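Local structure of 2-hydroxyisobutanoyl-CoA mutase large subunit (4R3U) at residues R84-T89 with A315-Y320; K214-Q219 with Y224-S229; G380-E383 with P388-D391. The protein works with the small cobalamin-binding subunit HcmB to interconvert 2-hydroxyisobutyryl-CoA and (S)-3-hydroxybutyryl-CoA. All coordinates share one frame; numbering follows the deposited sequence.

In the fold
The three contacts stand around the substrate and cofactor sites of the mutase barrel without touching one another. Interaction 1 joins helix 306-327 to the loop that holds the adenine end of the bound CoA ester. Interaction 2 is nested along the chain within the loop closed by interaction 1, its centre 28 Å away; there Ala218 and Gln219 reach the cobalamin, and Gln219 also touches the substrate. Interaction 3 follows in sequence and helps hold the 5'-deoxyadenosine, Glu383 by hydrogen bonds and Pro388 by packing. Its centre is 32 Å from that of interaction 1 and 31 Å from that of interaction 2; the nearest atoms of interactions 2 and 3 are about 11 Å apart.

Interaction 1 of 3, residues R84-T89 with A315-Y320; sequences RGPYPT and ALRRCY. With 3HC (3-hydroxybutanoyl-coenzyme A), chain E.
Arg317 packs its guanidinium against the backbone of Gly85, a buried contact that pins the substrate-binding loop 84-89 to helix 306-327. Gly85 CA lies over one face of the guanidinium, off toward its rim, 3.5 Å above the plane. The arginine chain bends at its third torsion (chi3 -62°), and Arg317 CD passes Pro86 CD at 3.9 Å. Gly85 N and Arg317 NE, both donors, come within 3.5 Å without bonding to each other. The arginine is held instead by carbonyls beyond the two segments: NH2 bonds to Thr83 O, NH1 to Gly371 O and NE, weakly, to Phe82 O. With an alanine in place of Arg317, the carbonyls of Phe82, Thr83 and Gly371 would probably lose these donors and the loop at Gly85 its flat support. At the backbone angles of Gly85 any CB would press against the carbonyl O of Arg84. Helix 306-327 is the connection of a beta-alpha-beta crossover between the neighbouring parallel strands 298-302 and 340-344, part of the TIM-barrel fold of methylmalonyl-CoA mutases. Beyond Gly85 the loop turns to the CoA ester. Pro86 CG sits over the centre of the Tyr87 ring, 4.1 Å above its plane, and Tyr87 CD2 lies 3.4 Å from adenine N7A. At the end of the ring, Tyr87 OH is 2.6 Å from the diphosphate oxygen O2A of the ligand, close enough for a hydrogen bond, though another acceptor also lies within reach of its proton. Thr89 CG2 meets the six-membered ring of the same adenine, 3.3 Å from N1A, while Thr89 OG1 bonds to Glu44 of the second large subunit. Arg84 forms a salt bridge with Asp414 and donates to Tyr61 O of that same neighbouring subunit.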
loop_
_atom_site.group_PDB
_atom_site.type_symbol
_atom_site.label_atom_id
_atom_site.label_comp_id
_atom_site.label_asym_id
_atom_site.label_seq_id
_atom_site.Cartn_x
_atom_site.Cartn_y
_atom_site.Cartn_z
ATOM N N ARG A 84 -14.908 9.088 -15.806
ATOM C CA ARG A 84 -14.238 9.732 -14.667
ATOM C C ARG A 84 -14.955 9.631 -13.297
ATOM O O ARG A 84 -14.400 10.054 -12.288
ATOM C CB ARG A 84 -13.903 11.186 -15.027
ATOM C CG ARG A 84 -13.347 11.301 -16.450
ATOM C CD ARG A 84 -12.610 12.581 -16.688
ATOM N NE ARG A 84 -11.369 12.594 -15.938
ATOM C CZ ARG A 84 -10.710 13.693 -15.618
ATOM N NH1 ARG A 84 -11.168 14.881 -15.993
ATOM N NH2 ARG A 84 -9.586 13.619 -14.913
ATOM N N GLY A 85 -16.146 9.044 -13.261
ATOM C CA GLY A 85 -16.873 8.866 -12.017
ATOM C C GLY A 85 -18.356 9.121 -12.170
ATOM O O GLY A 85 -18.763 9.934 -13.011
ATOM N N PRO A 86 -19.199 8.419 -11.372
ATOM C CA PRO A 86 -20.661 8.616 -11.498
ATOM C C PRO A 86 -21.188 9.938 -10.902
ATOM O O PRO A 86 -22.294 10.368 -11.251
ATOM C CB PRO A 86 -21.236 7.399 -10.769
ATOM C CG PRO A 86 -20.227 7.101 -9.706
ATOM C CD PRO A 86 -18.875 7.412 -10.335
ATOM N N TYR A 87 -20.407 10.571 -9.997
ATOM C CA TYR A 87 -20.772 11.822 -9.334
ATOM C C TYR A 87 -19.799 12.958 -9.715
ATOM O O TYR A 87 -18.616 12.700 -9.943
ATOM C CB TYR A 87 -20.857 11.640 -7.795
ATOM C CG TYR A 87 -21.576 10.393 -7.313
ATOM C CD1 TYR A 87 -22.833 10.050 -7.808
ATOM C CD2 TYR A 87 -21.031 9.594 -6.311
ATOM C CE1 TYR A 87 -23.487 8.891 -7.382
ATOM C CE2 TYR A 87 -21.697 8.457 -5.842
ATOM C CZ TYR A 87 -22.927 8.114 -6.379
ATOM O OH TYR A 87 -23.579 6.999 -5.919
ATOM N N PRO A 88 -20.264 14.221 -9.827
ATOM C CA PRO A 88 -19.336 15.294 -10.240
ATOM C C PRO A 88 -18.387 15.784 -9.153
ATOM O O PRO A 88 -17.489 16.552 -9.459
ATOM C CB PRO A 88 -20.290 16.414 -10.657
ATOM C CG PRO A 88 -21.470 16.221 -9.773
ATOM C CD PRO A 88 -21.637 14.737 -9.654
ATOM N N THR A 89 -18.616 15.391 -7.897
ATOM C CA THR A 89 -17.891 15.854 -6.710
ATOM C C THR A 89 -17.110 14.758 -6.013
ATOM O O THR A 89 -16.147 15.052 -5.275
ATOM C CB THR A 89 -18.861 16.608 -5.792
ATOM O OG1 THR A 89 -18.226 17.019 -4.614
ATOM C CG2 THR A 89 -20.115 15.844 -5.521
ATOM N N ALA A 315 -13.518 1.696 -17.911
ATOM C CA ALA A 315 -14.104 1.048 -19.101
ATOM C C ALA A 315 -15.517 0.547 -18.811
ATOM O O ALA A 315 -16.399 0.751 -19.621
ATOM C CB ALA A 315 -13.228 -0.105 -19.567
ATOM N N LEU A 316 -15.736 -0.083 -17.650
ATOM C CA LEU A 316 -17.059 -0.579 -17.231
ATOM C C LEU A 316 -18.072 0.550 -17.174
ATOM O O LEU A 316 -19.167 0.401 -17.702
ATOM C CB LEU A 316 -16.968 -1.262 -15.848
ATOM C CG LEU A 316 -16.558 -2.722 -15.871
ATOM C CD1 LEU A 316 -15.973 -3.136 -14.546
ATOM C CD2 LEU A 316 -17.726 -3.603 -16.277
ATOM N N ARG A 317 -17.700 1.696 -16.562
ATOM C CA ARG A 317 -18.571 2.868 -16.457
ATOM C C ARG A 317 -18.953 3.407 -17.813
ATOM O O ARG A 317 -20.114 3.789 -17.993
ATOM C CB ARG A 317 -17.925 3.968 -15.615
ATOM C CG ARG A 317 -18.252 3.870 -14.130
ATOM C CD ARG A 317 -18.069 5.189 -13.398
ATOM N NE ARG A 317 -16.677 5.636 -13.461
ATOM C CZ ARG A 317 -15.750 5.360 -12.549
ATOM N NH1 ARG A 317 -16.073 4.704 -11.443
ATOM N NH2 ARG A 317 -14.504 5.767 -12.720
ATOM N N ARG A 318 -17.985 3.443 -18.772
ATOM C CA ARG A 318 -18.195 3.945 -20.139
ATOM C C ARG A 318 -19.106 3.018 -20.940
ATOM O O ARG A 318 -20.034 3.495 -21.593
ATOM C CB ARG A 318 -16.852 4.174 -20.866
ATOM C CG ARG A 318 -16.989 4.836 -22.247
ATOM C CD ARG A 318 -15.779 5.662 -22.581
ATOM N NE ARG A 318 -14.733 4.868 -23.208
ATOM C CZ ARG A 318 -13.442 5.184 -23.224
ATOM N NH1 ARG A 318 -12.578 4.421 -23.872
ATOM N NH2 ARG A 318 -13.005 6.271 -22.599
ATOM N N CYS A 319 -18.835 1.696 -20.883
ATOM C CA CYS A 319 -19.594 0.631 -21.549
ATOM C C CYS A 319 -21.039 0.620 -21.063
ATOM O O CYS A 319 -21.969 0.606 -21.875
ATOM C CB CYS A 319 -18.917 -0.722 -21.335
ATOM S SG CYS A 319 -17.331 -0.902 -22.187
ATOM N N TYR A 320 -21.212 0.698 -19.735
ATOM C CA TYR A 320 -22.507 0.746 -19.084
ATOM C C TYR A 320 -23.319 1.946 -19.548
ATOM O O TYR A 320 -24.488 1.767 -19.890
ATOM C CB TYR A 320 -22.347 0.774 -17.557
ATOM C CG TYR A 320 -23.665 0.927 -16.824
ATOM C CD1 TYR A 320 -24.565 -0.134 -16.739
ATOM C CD2 TYR A 320 -24.016 2.133 -16.222
ATOM C CE1 TYR A 320 -25.775 -0.005 -16.055
ATOM C CE2 TYR A 320 -25.218 2.274 -15.537
ATOM C CZ TYR A 320 -26.096 1.202 -15.461
ATOM O OH TYR A 320 -27.282 1.335 -14.794
HETATM N N1A 3HC E . -22.127 14.036 -3.552
HETATM C C2A 3HC E . -23.549 14.077 -3.138
HETATM N N3A 3HC E . -24.051 12.755 -2.744
HETATM C C4A 3HC E . -23.256 11.658 -2.765
HETATM C C5A 3HC E . -21.968 11.715 -3.164
HETATM C C6A 3HC E . -21.430 12.887 -3.569
HETATM N N6A 3HC E . -20.154 12.881 -3.956
HETATM N N7A 3HC E . -21.464 10.482 -3.057
HETATM C C8A 3HC E . -22.419 9.680 -2.594
HETATM N N9A 3HC E . -23.529 10.396 -2.443
HETATM C C1B 3HC E . -24.873 9.960 -1.954
HETATM C C2B 3HC E . -25.536 8.964 -2.883
HETATM O O2B 3HC E . -26.275 9.618 -3.920
HETATM C C3B 3HC E . -26.442 8.199 -1.933
HETATM O O3B 3HC E . -27.667 8.930 -1.686
HETATM P P3B 3HC E . -29.128 8.241 -1.685
HETATM O O7A 3HC E . -29.028 7.246 -0.598
HETATM O O8A 3HC E . -30.007 9.398 -1.387
HETATM O O9A 3HC E . -29.228 7.703 -3.061
HETATM C C4B 3HC E . -25.643 8.163 -0.635
HETATM O O4B 3HC E . -24.708 9.283 -0.687
HETATM C C5B 3HC E . -24.919 6.815 -0.465
HETATM O O5B 3HC E . -23.807 6.730 -1.384
HETATM P P1A 3HC E . -23.697 5.619 -2.570
HETATM O O1A 3HC E . -25.039 5.139 -2.999
HETATM O O2A 3HC E . -22.780 6.138 -3.599
HETATM O O3A 3HC E . -22.867 4.492 -1.711
HETATM P P2A 3HC E . -23.466 3.184 -0.955
HETATM O O4A 3HC E . -22.349 2.512 -0.275
HETATM O O5A 3HC E . -24.680 3.519 -0.171
HETATM O O6A 3HC E . -23.934 2.325 -2.198
HETATM C CBP 3HC E . -23.847 0.607 -3.904
HETATM C CCP 3HC E . -23.051 1.682 -3.134
HETATM C CDP 3HC E . -24.865 1.356 -4.775
HETATM C CEP 3HC E . -22.900 -0.155 -4.839
HETATM C CAP 3HC E . -24.593 -0.360 -2.924
HETATM O OAP 3HC E . -25.463 -1.312 -3.575
HETATM C C9P 3HC E . -23.732 -1.022 -1.810
HETATM O O9P 3HC E . -23.543 -0.460 -0.730
HETATM N N8P 3HC E . -23.296 -2.268 -2.060
HETATM C C7P 3HC E . -22.535 -3.021 -1.057
HETATM C C6P 3HC E . -22.390 -4.474 -1.486
HETATM C C5P 3HC E . -21.513 -5.281 -0.523
HETATM O O5P 3HC E . -20.914 -4.764 0.424
HETATM N N4P 3HC E . -21.474 -6.584 -0.820
HETATM C C3P 3HC E . -20.685 -7.535 -0.050
HETATM C C2P 3HC E . -20.382 -8.706 -0.946
HETATM S S1P 3HC E . -19.313 -9.925 -0.124
HETATM C C1 3HC E . -19.254 -11.119 -1.470
HETATM O O1 3HC E . -20.230 -11.430 -2.150
HETATM C C2 3HC E . -17.870 -11.695 -1.816
HETATM C C3 3HC E . -17.432 -12.789 -0.838
HETATM O O3 3HC E . -17.427 -12.264 0.485
HETATM C C4 3HC E . -18.348 -14.019 -0.926
#

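Interaction 2 of 3, residues K214-Q219 with Y224-S229; sequences KEYMAQ and YPIAPS
Tyr216 crosses from the last turn of helix 213-219 to the start of helix 226-243 and carries this contact. Its CB leaves the backbone toward 224-229, with CG set opposite the carbonyl carbon (chi1 -62°), and the ring then runs out along Ile226, one face toward it. Ile226 CG1 stands over the middle of one ring face, 3.8 Å from the centroid and 12° off the normal, a CH-pi contact. Tyr216 CD2 and CE1 flank this methylene about evenly, CE2 approaches it at 3.8 Å, and CZ also meets Ile226 CA at 3.8 Å. At the tip, Tyr216 OH donates to Tyr224 O at 2.7 Å. Tyr224 O lies at the edge of the Tyr216 ring, in the ring plane; the C=O...donor angle is 153°. Ser229 OG sits 3.2 Å from Tyr216 OH and itself donates to Pro225 O at 3.0 Å, from above that carbonyl's plane. Pro225 is the N-cap residue, and the hydroxyl of Tyr216 lies beside this start of helix 226-243. Behind Tyr216, Lys214 O accepts from both Ala218 N and Gln219 N as the helix widens into a pi-type turn. Glu215 OE2 is likewise held twice: by Lys214 NZ in a salt bridge, and on its syn lone pair by Gln219 NE2 at 2.8 Å. This ties Gln219 in place where it meets the substrate, while Ala218 O bonds to the cobalamin. The Tyr216 ring also meets that of Tyr222, planes nearly parallel, and Tyr567 edge-to-face. Helix 446-451 lies against Tyr216 and Ile226, while helices 255-259 and 264-283 meet helix 213-219 at Met217. Together helices 213-219 and 226-243 connect the neighbouring parallel strands 206-208 and 247-248, a beta-alpha-beta crossover of the barrel.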
loop_
_atom_site.group_PDB
_atom_site.type_symbol
_atom_site.label_atom_id
_atom_site.label_comp_id
_atom_site.label_asym_id
_atom_site.label_seq_id
_atom_site.Cartn_x
_atom_site.Cartn_y
_atom_site.Cartn_z
ATOM N N LYS A 214 -24.832 -14.815 -12.062
ATOM C CA LYS A 214 -23.450 -14.995 -11.660
ATOM C C LYS A 214 -23.276 -16.197 -10.745
ATOM O O LYS A 214 -22.161 -16.668 -10.575
ATOM C CB LYS A 214 -22.882 -13.689 -11.056
ATOM C CG LYS A 214 -23.468 -13.259 -9.727
ATOM C CD LYS A 214 -22.664 -13.727 -8.529
ATOM C CE LYS A 214 -23.137 -13.003 -7.290
ATOM N NZ LYS A 214 -24.471 -13.476 -6.789
ATOM N N GLU A 215 -24.379 -16.680 -10.133
ATOM C CA GLU A 215 -24.398 -17.869 -9.264
ATOM C C GLU A 215 -24.237 -19.117 -10.124
ATOM O O GLU A 215 -23.437 -19.982 -9.791
ATOM C CB GLU A 215 -25.700 -17.923 -8.449
ATOM C CG GLU A 215 -25.779 -16.864 -7.341
ATOM C CD GLU A 215 -24.646 -16.909 -6.336
ATOM O OE1 GLU A 215 -24.142 -18.016 -6.066
ATOM O OE2 GLU A 215 -24.191 -15.834 -5.895
ATOM N N TYR A 216 -24.944 -19.171 -11.274
ATOM C CA TYR A 216 -24.813 -20.290 -12.220
ATOM C C TYR A 216 -23.422 -20.288 -12.860
ATOM O O TYR A 216 -22.807 -21.338 -13.043
ATOM C CB TYR A 216 -25.915 -20.245 -13.296
ATOM C CG TYR A 216 -27.310 -20.383 -12.729
ATOM C CD1 TYR A 216 -27.742 -21.581 -12.163
ATOM C CD2 TYR A 216 -28.208 -19.323 -12.771
ATOM C CE1 TYR A 216 -29.021 -21.703 -11.613
ATOM C CE2 TYR A 216 -29.493 -19.437 -12.236
ATOM C CZ TYR A 216 -29.892 -20.625 -11.646
ATOM O OH TYR A 216 -31.153 -20.733 -11.103
ATOM N N MET A 217 -22.936 -19.085 -13.170
ATOM C CA MET A 217 -21.658 -18.801 -13.789
ATOM C C MET A 217 -20.487 -19.061 -12.815
ATOM O O MET A 217 -19.479 -19.666 -13.210
ATOM C CB MET A 217 -21.627 -17.303 -14.167
ATOM C CG MET A 217 -22.271 -16.946 -15.455
ATOM S SD MET A 217 -21.704 -15.279 -15.903
ATOM C CE MET A 217 -22.837 -14.928 -17.212
ATOM N N ALA A 218 -20.581 -18.539 -11.577
ATOM C CA ALA A 218 -19.454 -18.562 -10.642
ATOM C C ALA A 218 -19.672 -18.870 -9.167
ATOM O O ALA A 218 -18.880 -19.619 -8.640
ATOM C CB ALA A 218 -18.647 -17.271 -10.780
ATOM N N GLN A 219 -20.611 -18.209 -8.460
ATOM C CA GLN A 219 -20.683 -18.418 -7.010
ATOM C C GLN A 219 -21.322 -19.732 -6.514
ATOM O O GLN A 219 -21.018 -20.202 -5.408
ATOM C CB GLN A 219 -21.117 -17.156 -6.256
ATOM C CG GLN A 219 -21.101 -17.352 -4.735
ATOM C CD GLN A 219 -21.077 -16.090 -3.964
ATOM O OE1 GLN A 219 -20.175 -15.889 -3.171
ATOM N NE2 GLN A 219 -22.071 -15.217 -4.173
ATOM N N TYR A 224 -33.595 -23.011 -7.470
ATOM C CA TYR A 224 -34.494 -23.325 -8.576
ATOM C C TYR A 224 -33.811 -23.221 -9.921
ATOM O O TYR A 224 -32.746 -22.587 -10.007
ATOM C CB TYR A 224 -35.684 -22.332 -8.544
ATOM C CG TYR A 224 -36.289 -22.194 -7.164
ATOM C CD1 TYR A 224 -36.993 -23.253 -6.580
ATOM C CD2 TYR A 224 -36.096 -21.034 -6.407
ATOM C CE1 TYR A 224 -37.519 -23.148 -5.296
ATOM C CE2 TYR A 224 -36.621 -20.918 -5.118
ATOM C CZ TYR A 224 -37.340 -21.978 -4.573
ATOM O OH TYR A 224 -37.868 -21.891 -3.310
ATOM N N PRO A 225 -34.453 -23.746 -10.995
ATOM C CA PRO A 225 -33.891 -23.571 -12.346
ATOM C C PRO A 225 -33.794 -22.082 -12.722
ATOM O O PRO A 225 -34.448 -21.235 -12.096
ATOM C CB PRO A 225 -34.908 -24.310 -13.241
ATOM C CG PRO A 225 -35.685 -25.204 -12.334
ATOM C CD PRO A 225 -35.742 -24.478 -11.043
ATOM N N ILE A 226 -32.971 -21.764 -13.722
ATOM C CA ILE A 226 -32.680 -20.401 -14.196
ATOM C C ILE A 226 -33.907 -19.484 -14.351
ATOM O O ILE A 226 -33.931 -18.410 -13.737
ATOM C CB ILE A 226 -31.794 -20.424 -15.471
ATOM C CG1 ILE A 226 -30.579 -21.380 -15.302
ATOM C CG2 ILE A 226 -31.361 -19.004 -15.831
ATOM C CD1 ILE A 226 -29.703 -21.511 -16.460
ATOM N N ALA A 227 -34.918 -19.913 -15.149
ATOM C CA ALA A 227 -36.131 -19.138 -15.440
ATOM C C ALA A 227 -36.907 -18.627 -14.209
ATOM O O ALA A 227 -37.022 -17.401 -14.083
ATOM C CB ALA A 227 -37.036 -19.880 -16.410
ATOM N N PRO A 228 -37.401 -19.494 -13.267
ATOM C CA PRO A 228 -38.101 -18.955 -12.089
ATOM C C PRO A 228 -37.213 -18.095 -11.201
ATOM O O PRO A 228 -37.710 -17.150 -10.589
ATOM C CB PRO A 228 -38.601 -20.204 -11.364
ATOM C CG PRO A 228 -37.802 -21.315 -11.858
ATOM C CD PRO A 228 -37.402 -20.979 -13.249
ATOM N N SER A 229 -35.906 -18.394 -11.164
ATOM C CA SER A 229 -34.913 -17.670 -10.366
ATOM C C SER A 229 -34.657 -16.234 -10.869
ATOM O O SER A 229 -34.328 -15.343 -10.067
ATOM C CB SER A 229 -33.604 -18.435 -10.330
ATOM O OG SER A 229 -33.788 -19.672 -9.680
#

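Interaction 3 of 3, residues G380-E383 with P388-D391; sequences GYDE and PTED. With 5AD (5'-deoxyadenosine), chain G.
Thr389 OG1 is gripped from two directions: it caps Ala392 N in the first turn of helix 390-405, and it hydrogen-bonds at 3.0 Å to a water that in turn lies 2.7 Å from Tyr381 OH. The water thus bridges the turn 380-383 to the helix start. With Thr389 OG1 held between the backbone N and the carbonyl carbon (chi1 61°), the hydroxyl is placed over the helix end that it caps. Tyr381 OH also rests against Asp391 CB at 3.6 Å. The direct bond of the contact runs from Thr389 N to Asp382 OD2, 3.3 Å long with an angle of 151° at the hydrogen, and it uses the syn lone pair. The other carboxylate oxygen, Asp382 OD1, lies against Pro388 CA and CB, the two side chains crossing at about a right angle. Asp382 is buried, and its acid group stands near the amino end of helix 390-405, which probably favours its negative charge. Gly380 opens a type I beta turn closed by Glu383 N donating to Gly380 O; a CB on the glycine would run into Asp382 OD1. Glu383 leaves the backbone on the side away from 388-391, then bends at its second torsion (chi2 66°), which brings its carboxylate to the ribose of the 5'-deoxyadenosine. Glu383 OE2 accepts from O2' of the nucleoside at 3.1 Å and, weakly, from O3' as well. Pro388 CD packs against the adenine, 3.2 Å from C2. Glu383 O bonds to the cobalamin, while Arg113 donates to Pro388 O. The loop follows barrel strand 375-377 at its C-terminal end, where TIM barrels carry their active sites, and here it lines the deoxyadenosine pocket.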
loop_
_atom_site.group_PDB
_atom_site.type_symbol
_atom_site.label_atom_id
_atom_site.label_comp_id
_atom_site.label_asym_id
_atom_site.label_seq_id
_atom_site.Cartn_x
_atom_site.Cartn_y
_atom_site.Cartn_z
ATOM N N GLY A 380 -8.870 -8.947 5.177
ATOM C CA GLY A 380 -8.025 -9.112 6.348
ATOM C C GLY A 380 -6.759 -9.856 5.942
ATOM O O GLY A 380 -6.769 -10.612 4.954
ATOM N N TYR A 381 -5.644 -9.650 6.720
ATOM C CA TYR A 381 -4.372 -10.312 6.472
ATOM C C TYR A 381 -4.484 -11.823 6.684
ATOM O O TYR A 381 -3.658 -12.578 6.161
ATOM C CB TYR A 381 -3.224 -9.689 7.293
ATOM C CG TYR A 381 -3.544 -9.514 8.764
ATOM C CD1 TYR A 381 -3.696 -10.621 9.609
ATOM C CD2 TYR A 381 -3.636 -8.248 9.330
ATOM C CE1 TYR A 381 -3.966 -10.460 10.974
ATOM C CE2 TYR A 381 -3.907 -8.077 10.694
ATOM C CZ TYR A 381 -4.065 -9.182 11.511
ATOM O OH TYR A 381 -4.314 -8.995 12.859
ATOM N N ASP A 382 -5.541 -12.262 7.393
ATOM C CA ASP A 382 -5.853 -13.655 7.712
ATOM C C ASP A 382 -6.787 -14.348 6.680
ATOM O O ASP A 382 -7.322 -15.432 6.952
ATOM C CB ASP A 382 -6.395 -13.769 9.157
ATOM C CG ASP A 382 -7.621 -12.945 9.588
ATOM O OD1 ASP A 382 -8.185 -12.206 8.743
ATOM O OD2 ASP A 382 -8.020 -13.053 10.770
ATOM N N GLU A 383 -6.924 -13.755 5.483
ATOM C CA GLU A 383 -7.783 -14.245 4.404
ATOM C C GLU A 383 -7.624 -15.731 4.060
ATOM O O GLU A 383 -8.620 -16.427 3.902
ATOM C CB GLU A 383 -7.619 -13.356 3.153
ATOM C CG GLU A 383 -8.541 -13.697 1.991
ATOM C CD GLU A 383 -10.036 -13.506 2.151
ATOM O OE1 GLU A 383 -10.771 -14.267 1.488
ATOM O OE2 GLU A 383 -10.476 -12.582 2.874
ATOM N N PRO A 388 -12.469 -13.339 9.254
ATOM C CA PRO A 388 -11.601 -12.444 10.043
ATOM C C PRO A 388 -11.821 -12.209 11.523
ATOM O O PRO A 388 -12.942 -12.263 12.033
ATOM C CB PRO A 388 -11.650 -11.123 9.256
ATOM C CG PRO A 388 -12.942 -11.184 8.574
ATOM C CD PRO A 388 -13.078 -12.600 8.137
ATOM N N THR A 389 -10.711 -11.848 12.182
ATOM C CA THR A 389 -10.673 -11.424 13.565
ATOM C C THR A 389 -10.964 -9.927 13.578
ATOM O O THR A 389 -10.955 -9.252 12.542
ATOM C CB THR A 389 -9.289 -11.703 14.206
ATOM O OG1 THR A 389 -8.268 -10.981 13.506
ATOM C CG2 THR A 389 -8.961 -13.177 14.300
ATOM N N GLU A 390 -11.205 -9.409 14.764
ATOM C CA GLU A 390 -11.424 -7.993 14.978
ATOM C C GLU A 390 -10.197 -7.198 14.541
ATOM O O GLU A 390 -10.350 -6.280 13.751
ATOM C CB GLU A 390 -11.747 -7.745 16.442
ATOM C CG GLU A 390 -13.132 -8.222 16.815
ATOM C CD GLU A 390 -13.563 -7.846 18.213
ATOM O OE1 GLU A 390 -12.675 -7.694 19.081
ATOM O OE2 GLU A 390 -14.787 -7.714 18.445
ATOM N N ASP A 391 -8.988 -7.605 14.963
ATOM C CA ASP A 391 -7.720 -6.936 14.609
ATOM C C ASP A 391 -7.469 -6.855 13.108
ATOM O O ASP A 391 -7.012 -5.834 12.630
ATOM C CB ASP A 391 -6.513 -7.598 15.303
ATOM C CG ASP A 391 -6.356 -7.361 16.794
ATOM O OD1 ASP A 391 -6.922 -6.359 17.306
ATOM O OD2 ASP A 391 -5.606 -8.139 17.444
HETATM N N1 5AD G . -16.697 -12.347 7.843
HETATM C C2 5AD G . -15.853 -11.522 7.102
HETATM N N3 5AD G . -15.503 -11.905 5.783
HETATM C C4 5AD G . -16.063 -13.010 5.246
HETATM N N9 5AD G . -15.925 -13.604 4.058
HETATM C C8 5AD G . -16.784 -14.627 4.018
HETATM N N7 5AD G . -17.391 -14.738 5.187
HETATM C C5 5AD G . -16.966 -13.725 5.951
HETATM C C6 5AD G . -17.272 -13.383 7.212
HETATM N N6 5AD G . -18.116 -14.191 7.831
HETATM C "C1'" 5AD G . -15.286 -13.130 2.819
HETATM C "C2'" 5AD G . -13.799 -13.057 2.828
HETATM C "C3'" 5AD G . -13.470 -13.365 1.377
HETATM C "C4'" 5AD G . -14.806 -13.620 0.677
HETATM C "C5'" 5AD G . -14.685 -14.831 -0.241
HETATM O "O4'" 5AD G . -15.629 -14.018 1.744
HETATM O "O2'" 5AD G . -13.406 -11.706 3.108
HETATM O "O3'" 5AD G . -12.777 -12.243 0.799
HETATM O O HOH W 1 -5.391 -11.034 14.291
#